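Local structure of glycoside Hydrolase (Bacteroides uniformis, 5T9X) at residues S71-F76 / K90-D94; I299-M303 / F329-I334. The protein probably hydrolyses glycosidic bonds of agarose or related red-algal galactans, as a family 16 glycoside hydrolase of a human gut bacterium. All blocks are in the same frame, centred on the assembly; numbering follows the deposited sequence.

Contact 1: S71-F76 / K90-D94. With NA (sodium ion), chain D.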
loop_
_atom_site.group_PDB
_atom_site.type_symbol
_atom_site.label_atom_id
_atom_site.label_comp_id
_atom_site.label_asym_id
_atom_site.label_seq_id
_atom_site.Cartn_x
_atom_site.Cartn_y
_atom_site.Cartn_z
ATOM N N SER A 71 5.590 -2.519 18.418
ATOM C CA SER A 71 4.561 -3.550 18.632
ATOM C C SER A 71 3.436 -3.547 17.616
ATOM O O SER A 71 2.688 -4.537 17.546
ATOM C CB SER A 71 3.995 -3.532 20.057
ATOM O OG SER A 71 3.457 -2.282 20.373
ATOM N N GLN A 72 3.336 -2.497 16.804
ATOM C CA GLN A 72 2.391 -2.512 15.663
ATOM C C GLN A 72 2.745 -3.555 14.584
ATOM O O GLN A 72 1.856 -3.968 13.849
ATOM C CB GLN A 72 2.292 -1.128 15.017
ATOM C CG GLN A 72 1.397 -1.036 13.799
ATOM C CD GLN A 72 -0.038 -1.269 14.164
ATOM O OE1 GLN A 72 -0.608 -0.493 14.921
ATOM N NE2 GLN A 72 -0.643 -2.333 13.633
ATOM N N SER A 73 4.029 -3.951 14.485
ATOM C CA SER A 73 4.474 -5.010 13.589
ATOM C C SER A 73 3.637 -6.281 13.772
ATOM O O SER A 73 3.223 -6.579 14.889
ATOM C CB SER A 73 5.927 -5.353 13.877
ATOM O OG SER A 73 6.723 -4.206 13.914
ATOM N N ASP A 74 3.379 -7.014 12.693
ATOM C CA ASP A 74 2.550 -8.216 12.766
ATOM C C ASP A 74 3.044 -9.253 11.784
ATOM O O ASP A 74 3.166 -8.959 10.597
ATOM C CB ASP A 74 1.063 -7.892 12.499
ATOM C CG ASP A 74 0.088 -8.933 13.128
ATOM O OD1 ASP A 74 0.496 -10.096 13.387
ATOM O OD2 ASP A 74 -1.102 -8.599 13.363
ATOM N N ASP A 75 3.313 -10.460 12.281
ATOM C CA ASP A 75 3.629 -11.604 11.425
ATOM C C ASP A 75 2.391 -12.386 10.925
ATOM O O ASP A 75 2.509 -13.333 10.120
ATOM C CB ASP A 75 4.650 -12.530 12.101
ATOM C CG ASP A 75 4.113 -13.248 13.346
ATOM O OD1 ASP A 75 2.881 -13.365 13.553
ATOM O OD2 ASP A 75 4.957 -13.745 14.117
ATOM N N PHE A 76 1.216 -12.004 11.411
ATOM C CA PHE A 76 -0.051 -12.567 10.971
ATOM C C PHE A 76 -0.168 -14.094 11.097
ATOM O O PHE A 76 -0.890 -14.702 10.324
ATOM C CB PHE A 76 -0.336 -12.138 9.532
ATOM C CG PHE A 76 -0.502 -10.660 9.356
ATOM C CD1 PHE A 76 -1.586 -9.989 9.939
ATOM C CD2 PHE A 76 0.350 -9.944 8.541
ATOM C CE1 PHE A 76 -1.769 -8.632 9.743
ATOM C CE2 PHE A 76 0.169 -8.583 8.351
ATOM C CZ PHE A 76 -0.877 -7.926 8.966
ATOM N N LYS A 90 -6.306 -6.726 17.994
ATOM C CA LYS A 90 -5.336 -6.111 18.901
ATOM C C LYS A 90 -4.459 -5.071 18.226
ATOM O O LYS A 90 -3.838 -4.258 18.928
ATOM C CB LYS A 90 -4.431 -7.157 19.547
ATOM C CG LYS A 90 -5.143 -8.145 20.457
ATOM C CD LYS A 90 -4.276 -9.376 20.669
ATOM C CE LYS A 90 -4.899 -10.322 21.684
ATOM N NZ LYS A 90 -4.122 -11.589 21.769
ATOM N N LYS A 91 -4.362 -5.121 16.891
ATOM C CA LYS A 91 -3.501 -4.197 16.139
ATOM C C LYS A 91 -4.113 -3.506 14.932
ATOM O O LYS A 91 -3.490 -2.610 14.382
ATOM C CB LYS A 91 -2.229 -4.940 15.696
ATOM C CG LYS A 91 -1.379 -5.378 16.865
ATOM C CD LYS A 91 -0.322 -6.364 16.436
ATOM C CE LYS A 91 0.471 -6.829 17.637
ATOM N NZ LYS A 91 1.747 -7.359 17.137
ATOM N N TRP A 92 -5.302 -3.919 14.519
ATOM C CA TRP A 92 -5.844 -3.563 13.214
ATOM C C TRP A 92 -7.339 -3.380 13.293
ATOM O O TRP A 92 -7.974 -3.963 14.157
ATOM C CB TRP A 92 -5.546 -4.662 12.196
ATOM C CG TRP A 92 -4.099 -5.040 12.066
ATOM C CD1 TRP A 92 -3.507 -6.161 12.554
ATOM C CD2 TRP A 92 -3.067 -4.305 11.400
ATOM N NE1 TRP A 92 -2.178 -6.174 12.243
ATOM C CE2 TRP A 92 -1.880 -5.053 11.522
ATOM C CE3 TRP A 92 -3.033 -3.099 10.699
ATOM C CZ2 TRP A 92 -0.655 -4.624 10.981
ATOM C CZ3 TRP A 92 -1.812 -2.664 10.162
ATOM C CH2 TRP A 92 -0.642 -3.432 10.302
ATOM N N THR A 93 -7.897 -2.541 12.426
ATOM C CA THR A 93 -9.328 -2.555 12.137
ATOM C C THR A 93 -9.514 -2.973 10.684
ATOM O O THR A 93 -8.624 -2.760 9.863
ATOM C CB THR A 93 -9.979 -1.181 12.337
ATOM O OG1 THR A 93 -9.469 -0.252 11.370
ATOM C CG2 THR A 93 -9.758 -0.667 13.751
ATOM N N ASP A 94 -10.669 -3.565 10.370
ATOM C CA ASP A 94 -10.961 -4.077 9.002
ATOM C C ASP A 94 -11.729 -3.071 8.111
ATOM O O ASP A 94 -12.600 -3.454 7.315
ATOM C CB ASP A 94 -11.680 -5.464 9.054
ATOM C CG ASP A 94 -12.905 -5.481 9.983
ATOM O OD1 ASP A 94 -13.250 -4.412 10.541
ATOM O OD2 ASP A 94 -13.495 -6.575 10.188
HETATM NA NA NA D . 3.274 -14.627 8.319
HETATM O O HOH W 1 0.948 -9.829 16.199
#

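Contact 2: I299-M303 / F329-I334. With NA (sodium ion), chain D.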
loop_
_atom_site.group_PDB
_atom_site.type_symbol
_atom_site.label_atom_id
_atom_site.label_comp_id
_atom_site.label_asym_id
_atom_site.label_seq_id
_atom_site.Cartn_x
_atom_site.Cartn_y
_atom_site.Cartn_z
ATOM N N ILE A 299 -1.174 3.248 9.164
ATOM C CA ILE A 299 -0.752 2.347 8.119
ATOM C C ILE A 299 -1.977 1.709 7.507
ATOM O O ILE A 299 -2.888 1.263 8.216
ATOM C CB ILE A 299 0.222 1.308 8.652
ATOM C CG1 ILE A 299 1.559 1.983 8.946
ATOM C CG2 ILE A 299 0.424 0.181 7.652
ATOM C CD1 ILE A 299 2.395 1.184 9.910
ATOM N N ILE A 300 -2.006 1.664 6.180
ATOM C CA ILE A 300 -3.149 1.123 5.466
ATOM C C ILE A 300 -2.711 0.017 4.499
ATOM O O ILE A 300 -1.710 0.144 3.802
ATOM C CB ILE A 300 -3.933 2.236 4.727
ATOM C CG1 ILE A 300 -4.278 3.369 5.695
ATOM C CG2 ILE A 300 -5.236 1.703 4.113
ATOM C CD1 ILE A 300 -4.982 4.512 5.024
ATOM N N ILE A 301 -3.459 -1.079 4.489
ATOM C CA ILE A 301 -3.228 -2.158 3.569
ATOM C C ILE A 301 -4.567 -2.386 2.901
ATOM O O ILE A 301 -5.563 -2.608 3.612
ATOM C CB ILE A 301 -2.787 -3.445 4.313
ATOM C CG1 ILE A 301 -1.564 -3.179 5.192
ATOM C CG2 ILE A 301 -2.475 -4.561 3.323
ATOM C CD1 ILE A 301 -1.201 -4.325 6.118
ATOM N N ASN A 302 -4.619 -2.355 1.569
ATOM C CA ASN A 302 -5.888 -2.635 0.893
ATOM C C ASN A 302 -5.770 -3.122 -0.535
ATOM O O ASN A 302 -4.672 -3.217 -1.086
ATOM C CB ASN A 302 -6.768 -1.381 0.957
ATOM C CG ASN A 302 -6.267 -0.227 0.078
ATOM O OD1 ASN A 302 -5.587 -0.420 -0.903
ATOM N ND2 ASN A 302 -6.689 0.982 0.405
ATOM N N MET A 303 -6.914 -3.404 -1.148
ATOM C CA MET A 303 -7.002 -3.327 -2.602
ATOM C C MET A 303 -8.005 -2.257 -3.048
ATOM O O MET A 303 -8.917 -1.902 -2.313
ATOM C CB MET A 303 -7.347 -4.667 -3.212
ATOM C CG MET A 303 -6.431 -5.828 -2.858
ATOM S SD MET A 303 -7.062 -7.428 -3.500
ATOM C CE MET A 303 -6.538 -7.278 -5.191
ATOM N N PHE A 329 -4.946 -10.350 -2.420
ATOM C CA PHE A 329 -3.648 -9.774 -2.012
ATOM C C PHE A 329 -3.248 -10.414 -0.685
ATOM O O PHE A 329 -4.100 -10.535 0.215
ATOM C CB PHE A 329 -3.810 -8.254 -1.870
ATOM C CG PHE A 329 -2.554 -7.498 -1.564
ATOM C CD1 PHE A 329 -1.326 -7.900 -2.029
ATOM C CD2 PHE A 329 -2.632 -6.309 -0.849
ATOM C CE1 PHE A 329 -0.180 -7.176 -1.744
ATOM C CE2 PHE A 329 -1.502 -5.559 -0.565
ATOM C CZ PHE A 329 -0.267 -5.995 -1.009
ATOM N N LEU A 330 -1.983 -10.838 -0.590
ATOM C CA LEU A 330 -1.434 -11.570 0.573
ATOM C C LEU A 330 -0.293 -10.797 1.178
ATOM O O LEU A 330 0.624 -10.395 0.465
ATOM C CB LEU A 330 -0.867 -12.928 0.163
ATOM C CG LEU A 330 -1.850 -13.922 -0.455
ATOM C CD1 LEU A 330 -1.190 -15.210 -0.944
ATOM C CD2 LEU A 330 -2.958 -14.225 0.547
ATOM N N VAL A 331 -0.342 -10.589 2.488
ATOM C CA VAL A 331 0.763 -10.006 3.207
ATOM C C VAL A 331 1.111 -10.957 4.322
ATOM O O VAL A 331 0.302 -11.215 5.225
ATOM C CB VAL A 331 0.425 -8.628 3.767
ATOM C CG1 VAL A 331 1.545 -8.132 4.679
ATOM C CG2 VAL A 331 0.203 -7.650 2.619
ATOM N N ASP A 332 2.335 -11.459 4.241
ATOM C CA ASP A 332 2.854 -12.491 5.132
ATOM C C ASP A 332 3.241 -11.839 6.428
ATOM O O ASP A 332 3.019 -12.389 7.497
ATOM C CB ASP A 332 4.077 -13.137 4.462
ATOM C CG ASP A 332 4.661 -14.320 5.235
ATOM O OD1 ASP A 332 4.140 -14.747 6.310
ATOM O OD2 ASP A 332 5.706 -14.805 4.743
ATOM N N TRP A 333 3.868 -10.684 6.323
ATOM C CA TRP A 333 4.146 -9.877 7.489
ATOM C C TRP A 333 4.404 -8.420 7.147
ATOM O O TRP A 333 4.704 -8.048 5.977
ATOM C CB TRP A 333 5.349 -10.431 8.274
ATOM C CG TRP A 333 6.616 -10.779 7.532
ATOM C CD1 TRP A 333 7.040 -12.016 7.254
ATOM C CD2 TRP A 333 7.650 -9.892 7.066
ATOM N NE1 TRP A 333 8.255 -11.988 6.624
ATOM C CE2 TRP A 333 8.652 -10.691 6.496
ATOM C CE3 TRP A 333 7.818 -8.503 7.060
ATOM C CZ2 TRP A 333 9.801 -10.162 5.932
ATOM C CZ3 TRP A 333 8.963 -7.972 6.499
ATOM C CH2 TRP A 333 9.941 -8.801 5.941
ATOM N N ILE A 334 4.336 -7.619 8.204
ATOM C CA ILE A 334 4.684 -6.214 8.144
ATOM C C ILE A 334 5.407 -5.845 9.432
ATOM O O ILE A 334 4.898 -6.096 10.523
ATOM C CB ILE A 334 3.445 -5.330 7.870
ATOM C CG1 ILE A 334 3.864 -3.888 7.666
ATOM C CG2 ILE A 334 2.406 -5.410 8.989
ATOM C CD1 ILE A 334 2.720 -3.041 7.139
HETATM NA NA NA D . 3.274 -14.627 8.319
#

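Contact 1: S71-F76 / K90-D94
The loop that follows strand 65-69 meets the short edge strand 92-93 where Asp-74, at the head of an Asx turn, takes the indole N-H of Trp-92. Asp-74 OD2 receives Trp-92 NE1 at 2.9 Å through its anti lone pair, with the carboxylate only 12° from the indole plane and the oxygen lying in that plane. Tyr-78 OH is a second partner of OD2, while OD1 closes the Asx turn by accepting from Phe-76 N at 2.8 Å, so the carboxylate is held at both oxygens. This turn carries the chain into the sodium site, where Asp-75 O binds the ion at 2.4 Å. In the jelly-roll sandwich expected of a family 16 enzyme, Trp-92 reaches from an edge strand of one sheet to a loop leading off the other. Gln-72 NE2 sits over one face of its indole, 3.5 Å from Trp-92 CZ2, and gives a nearly straight bond to Lys-91 O; Gln-72 OE1 turns to Thr-156. The Phe-76 ring lies slid aside from the indole, with CE1 3.5 Å from Trp-92 NE1. A phenylalanine in place of Trp-92 would probably leave Asp-74 OD2 without its indole donor and the Gln-72 amide with a smaller ring beneath it. Lys-91, extended beyond CG with CG placed beside its backbone N (chi1 -65°), carries NZ to two backbone carbonyls, Ser-73 O at 2.8 Å and Ser-71 O at 3.0 Å. A water accepts from the same ammonium and donates weakly to Asp-74 OD1.

Contact 2: I299-M303 / F329-I334
Ile-301 and Phe-329 meet between the two sheets of the beta sandwich, the jelly-roll expected for family 16 hydrolases. Strands 299-303 and 329-334 belong to opposing sheets and run roughly antiparallel, at 150°, their axes 8.6 Å apart at closest approach; no hydrogen bond joins them, and side chains fill the interval. Among the aliphatic contacts, Ile-301 CG2, turned anti to its own backbone N, touches Val-331 CG2 at 4.1 Å. Ile-299 and Ile-334 run alongside in opposite senses, CG2 of Ile-299 lying 4.0 Å from CD1 of Ile-334. That same CD1 approaches Ile-301 CD1 more loosely. Leu-120 and Ile-122 add further cover to Ile-301 from strand 119-122.

Metal binding occurs on strand 329-334 at a classic beta bulge, where Asp-332 and Trp-333 both face Tyr-167. Asp-332 gives the sodium ion both O and OD1, the latter at 2.2 Å.

The aromatic contacts centre on Phe-329, whose side chain lies nearly perpendicular to that of Ile-301, CE2 nearing Ile-301 CG2. Within its own strand, Val-331 CG2 lies over one face of the Phe-329 ring, nearer the ring's margin than its centre. Asn-302 contributes its backbone, O lying 3.7 Å from Phe-329 CD2. Where Met-303 faces Phe-329, at the start of segment 329-334, its CG and SD both border the aromatic residue's CB, with Met-303 CG 3.7 Å from Phe-329 CB.

Both contacts are largely buried, but contact 2 lies deeper, its centre about 7 Å from the centre of the chain against 15 Å for contact 1, which includes exposed Ser-71. Their chemistry follows: contact 1 ties a loop to an edge strand mainly with hydrogen bonds, beside a slid-apart aromatic pair and a water whose link to Asp-74 is weak, whereas contact 2 joins facing sheets almost wholly through apolar side chains, with no hydrogen bond across. Strands 92-93 and 299-303 belong to the same sheet, each pairing with strand 140-154. The contacts also meet directly, through a probable hydrogen bond of 2.8 Å from Asp-74 N to Ile-334 O. The sodium ion joins residues 71-76 to 329-334.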